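Local coordinates for protein transcriptional regulator, MarR family (Silicibacter pomeroyi DSS-3, PDB 3BJ6) that probably binds DNA as a dimeric helix-turn-helix transcription regulator of the MarR family, at residues 36-47 with 107-115. Sequence-based numbering, arbitrary orientation.
Sequences EGVTVGQRAILE and IITAIRADE
The Arg43 guanidinium meets the Glu115 carboxylate edge to edge, the planes 25° apart. Arg43 NE gives its N-H to Glu115 OE2 at 2.8 Å. Arg43 NH2 gives a straighter bond to Glu115 OE1 at 2.8 Å, in the guanidinium plane. Both oxygens use their syn lone pairs. The anti lone pair of Glu115 OE1 takes Arg112 NH2 at 2.8 Å. Arg112 NH2 lies in plane at the Arg43 guanidinium edge, 4.0 Å from Arg43 NH2. Ile111 CG2 and Arg112 CD approach that guanidinium obliquely. Glu47 OE1 accepts from Arg43 NH1 at 3.0 Å, met from above the carboxylate plane. A water bridges Glu47 OE2 and Arg112 NE. Arg43 gets there with CG anti to the backbone N (chi1 175°), a knob among Ile108, Ile111, Arg112 and Glu115. With an alanine in place of Arg43, Glu115 is likely to keep only Arg112 of these two arginines, and Glu47 OE1 to lose its NH1 partner. Leu46 CB lies 3.9 Å from Ile108 CB, and Val38 CG2 3.5 Å from Ile111 CD1. The four charged residues form a salt-bridge network in the MarR-type helix-turn-helix domain. Tyr12 of the second subunit hydrogen-bonds Arg43 and Glu47 and makes a cation-pi contact with Arg112. Segments 40-47 and 107-115 of helices 40-51 and 102-123 cross at -105°, with helix 18-35 against Arg43 and Glu115, and Leu100 of strand 97-100 against Leu46 and Ile108.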
loop_
_atom_site.group_PDB
_atom_site.type_symbol
_atom_site.label_atom_id
_atom_site.label_comp_id
_atom_site.label_asym_id
_atom_site.label_seq_id
_atom_site.Cartn_x
_atom_site.Cartn_y
_atom_site.Cartn_z
ATOM N N GLU A 36 -20.347 -12.865 -1.729
ATOM C CA GLU A 36 -21.564 -12.309 -1.070
ATOM C C GLU A 36 -22.248 -11.223 -1.883
ATOM O O GLU A 36 -23.100 -10.483 -1.366
ATOM C CB GLU A 36 -21.207 -11.770 0.330
ATOM C CG GLU A 36 -20.608 -12.857 1.235
ATOM C CD GLU A 36 -21.627 -13.937 1.654
ATOM O OE1 GLU A 36 -21.192 -15.070 1.931
ATOM O OE2 GLU A 36 -22.843 -13.658 1.710
ATOM N N GLY A 37 -21.856 -11.098 -3.156
ATOM C CA GLY A 37 -22.525 -10.193 -4.075
ATOM C C GLY A 37 -22.133 -8.736 -3.981
ATOM O O GLY A 37 -22.887 -7.865 -4.459
ATOM N N VAL A 38 -20.987 -8.432 -3.364
ATOM C CA VAL A 38 -20.595 -7.027 -3.227
ATOM C C VAL A 38 -19.137 -6.806 -3.652
ATOM O O VAL A 38 -18.371 -7.748 -3.735
ATOM C CB VAL A 38 -20.848 -6.463 -1.778
ATOM C CG1 VAL A 38 -22.360 -6.677 -1.350
ATOM C CG2 VAL A 38 -19.882 -7.069 -0.758
ATOM N N THR A 39 -18.790 -5.557 -3.936
ATOM C CA THR A 39 -17.442 -5.163 -4.320
ATOM C C THR A 39 -16.614 -4.801 -3.083
ATOM O O THR A 39 -17.150 -4.705 -1.965
ATOM C CB THR A 39 -17.475 -3.915 -5.242
ATOM O OG1 THR A 39 -17.987 -2.805 -4.512
ATOM C CG2 THR A 39 -18.334 -4.157 -6.503
ATOM N N VAL A 40 -15.308 -4.568 -3.288
ATOM C CA VAL A 40 -14.399 -4.177 -2.198
ATOM C C VAL A 40 -14.780 -2.818 -1.624
ATOM O O VAL A 40 -14.742 -2.622 -0.403
ATOM C CB VAL A 40 -12.916 -4.166 -2.651
ATOM C CG1 VAL A 40 -11.961 -3.857 -1.478
ATOM C CG2 VAL A 40 -12.557 -5.505 -3.211
ATOM N N GLY A 41 -15.134 -1.889 -2.513
ATOM C CA GLY A 41 -15.561 -0.549 -2.092
ATOM C C GLY A 41 -16.842 -0.650 -1.258
ATOM O O GLY A 41 -16.950 -0.012 -0.226
ATOM N N GLN A 42 -17.818 -1.439 -1.723
ATOM C CA GLN A 42 -19.050 -1.647 -0.959
ATOM C C GLN A 42 -18.807 -2.271 0.429
ATOM O O GLN A 42 -19.389 -1.825 1.411
ATOM C CB GLN A 42 -20.058 -2.477 -1.768
ATOM C CG GLN A 42 -20.530 -1.740 -3.046
ATOM C CD GLN A 42 -21.174 -2.695 -4.081
ATOM O OE1 GLN A 42 -21.291 -3.900 -3.851
ATOM N NE2 GLN A 42 -21.568 -2.141 -5.239
ATOM N N ARG A 43 -17.943 -3.296 0.493
ATOM C CA ARG A 43 -17.486 -3.873 1.751
ATOM C C ARG A 43 -16.945 -2.794 2.700
ATOM O O ARG A 43 -17.249 -2.835 3.863
ATOM C CB ARG A 43 -16.387 -4.908 1.475
ATOM C CG ARG A 43 -15.727 -5.504 2.719
ATOM C CD ARG A 43 -14.295 -5.981 2.426
ATOM N NE ARG A 43 -13.667 -6.407 3.691
ATOM C CZ ARG A 43 -13.210 -5.586 4.634
ATOM N NH1 ARG A 43 -13.253 -4.262 4.473
ATOM N NH2 ARG A 43 -12.701 -6.100 5.746
ATOM N N ALA A 44 -16.113 -1.872 2.210
ATOM C CA ALA A 44 -15.506 -0.836 3.068
ATOM C C ALA A 44 -16.625 -0.010 3.736
ATOM O O ALA A 44 -16.569 0.269 4.935
ATOM C CB ALA A 44 -14.588 0.105 2.223
ATOM N N ILE A 45 -17.644 0.357 2.966
ATOM C CA ILE A 45 -18.785 1.134 3.513
ATOM C C ILE A 45 -19.611 0.293 4.503
ATOM O O ILE A 45 -19.996 0.794 5.565
ATOM C CB ILE A 45 -19.669 1.764 2.389
ATOM C CG1 ILE A 45 -19.089 3.139 1.964
ATOM C CG2 ILE A 45 -21.125 1.996 2.834
ATOM C CD1 ILE A 45 -17.746 3.025 1.349
ATOM N N LEU A 46 -19.897 -0.976 4.169
ATOM C CA LEU A 46 -20.618 -1.843 5.117
ATOM C C LEU A 46 -19.842 -1.999 6.414
ATOM O O LEU A 46 -20.408 -1.992 7.517
ATOM C CB LEU A 46 -20.919 -3.228 4.489
ATOM C CG LEU A 46 -21.730 -3.199 3.172
ATOM C CD1 LEU A 46 -21.867 -4.638 2.596
ATOM C CD2 LEU A 46 -23.124 -2.579 3.405
ATOM N N GLU A 47 -18.533 -2.162 6.298
ATOM C CA GLU A 47 -17.702 -2.301 7.500
ATOM C C GLU A 47 -17.747 -1.026 8.313
ATOM O O GLU A 47 -17.928 -1.086 9.516
ATOM C CB GLU A 47 -16.256 -2.678 7.156
ATOM C CG GLU A 47 -15.330 -2.707 8.385
ATOM C CD GLU A 47 -13.863 -3.074 8.048
ATOM O OE1 GLU A 47 -13.344 -2.674 6.965
ATOM O OE2 GLU A 47 -13.221 -3.707 8.913
ATOM N N ILE A 107 -24.380 -9.866 5.229
ATOM C CA ILE A 107 -23.290 -9.848 4.264
ATOM C C ILE A 107 -21.943 -9.467 4.923
ATOM O O ILE A 107 -20.960 -10.189 4.780
ATOM C CB ILE A 107 -23.627 -8.930 3.088
ATOM C CG1 ILE A 107 -24.625 -9.671 2.185
ATOM C CG2 ILE A 107 -22.348 -8.572 2.308
ATOM C CD1 ILE A 107 -25.251 -8.778 1.108
ATOM N N ILE A 108 -21.910 -8.370 5.676
ATOM C CA ILE A 108 -20.595 -7.945 6.238
ATOM C C ILE A 108 -20.098 -8.931 7.309
ATOM O O ILE A 108 -18.897 -9.209 7.395
ATOM C CB ILE A 108 -20.542 -6.425 6.677
ATOM C CG1 ILE A 108 -19.094 -6.007 6.979
ATOM C CG2 ILE A 108 -21.473 -6.160 7.868
ATOM C CD1 ILE A 108 -18.160 -6.054 5.752
ATOM N N THR A 109 -21.036 -9.529 8.052
ATOM C CA THR A 109 -20.705 -10.570 9.026
ATOM C C THR A 109 -20.059 -11.760 8.343
ATOM O O THR A 109 -19.050 -12.291 8.827
ATOM C CB THR A 109 -21.964 -11.038 9.794
ATOM O OG1 THR A 109 -22.506 -9.912 10.498
ATOM C CG2 THR A 109 -21.650 -12.126 10.808
ATOM N N ALA A 110 -20.668 -12.189 7.241
ATOM C CA ALA A 110 -20.171 -13.331 6.468
ATOM C C ALA A 110 -18.798 -13.027 5.880
ATOM O O ALA A 110 -17.879 -13.851 5.955
ATOM C CB ALA A 110 -21.166 -13.724 5.350
ATOM N N ILE A 111 -18.643 -11.847 5.306
ATOM C CA ILE A 111 -17.349 -11.465 4.733
ATOM C C ILE A 111 -16.232 -11.484 5.807
ATOM O O ILE A 111 -15.148 -12.061 5.607
ATOM C CB ILE A 111 -17.459 -10.063 4.040
ATOM C CG1 ILE A 111 -18.303 -10.168 2.745
ATOM C CG2 ILE A 111 -16.056 -9.500 3.725
ATOM C CD1 ILE A 111 -18.731 -8.777 2.123
ATOM N N ARG A 112 -16.525 -10.875 6.949
ATOM C CA ARG A 112 -15.562 -10.774 8.046
ATOM C C ARG A 112 -15.184 -12.139 8.607
ATOM O O ARG A 112 -14.022 -12.366 8.892
ATOM C CB ARG A 112 -16.087 -9.840 9.146
ATOM C CG ARG A 112 -16.211 -8.359 8.660
ATOM C CD ARG A 112 -14.851 -7.729 8.207
ATOM N NE ARG A 112 -14.011 -7.619 9.389
ATOM C CZ ARG A 112 -12.810 -8.169 9.549
ATOM N NH1 ARG A 112 -12.204 -8.018 10.724
ATOM N NH2 ARG A 112 -12.198 -8.839 8.559
ATOM N N ALA A 113 -16.155 -13.050 8.726
ATOM C CA ALA A 113 -15.890 -14.395 9.244
ATOM C C ALA A 113 -14.950 -15.118 8.299
ATOM O O ALA A 113 -14.016 -15.783 8.738
ATOM C CB ALA A 113 -17.189 -15.189 9.413
ATOM N N ASP A 114 -15.185 -14.974 6.998
ATOM C CA ASP A 114 -14.342 -15.622 5.995
ATOM C C ASP A 114 -12.904 -15.053 6.003
ATOM O O ASP A 114 -11.935 -15.796 5.965
ATOM C CB ASP A 114 -14.994 -15.444 4.613
ATOM C CG ASP A 114 -14.134 -15.988 3.490
ATOM O OD1 ASP A 114 -13.669 -17.135 3.612
ATOM O OD2 ASP A 114 -13.937 -15.278 2.479
ATOM N N GLU A 115 -12.783 -13.735 6.037
ATOM C CA GLU A 115 -11.476 -13.058 6.095
ATOM C C GLU A 115 -10.668 -13.461 7.315
ATOM O O GLU A 115 -9.480 -13.669 7.214
ATOM C CB GLU A 115 -11.664 -11.535 6.104
ATOM C CG GLU A 115 -12.209 -11.056 4.767
ATOM C CD GLU A 115 -12.533 -9.577 4.733
ATOM O OE1 GLU A 115 -12.606 -8.920 5.798
ATOM O OE2 GLU A 115 -12.742 -9.087 3.613
HETATM O O HOH W 1 -14.355 -5.187 11.048
#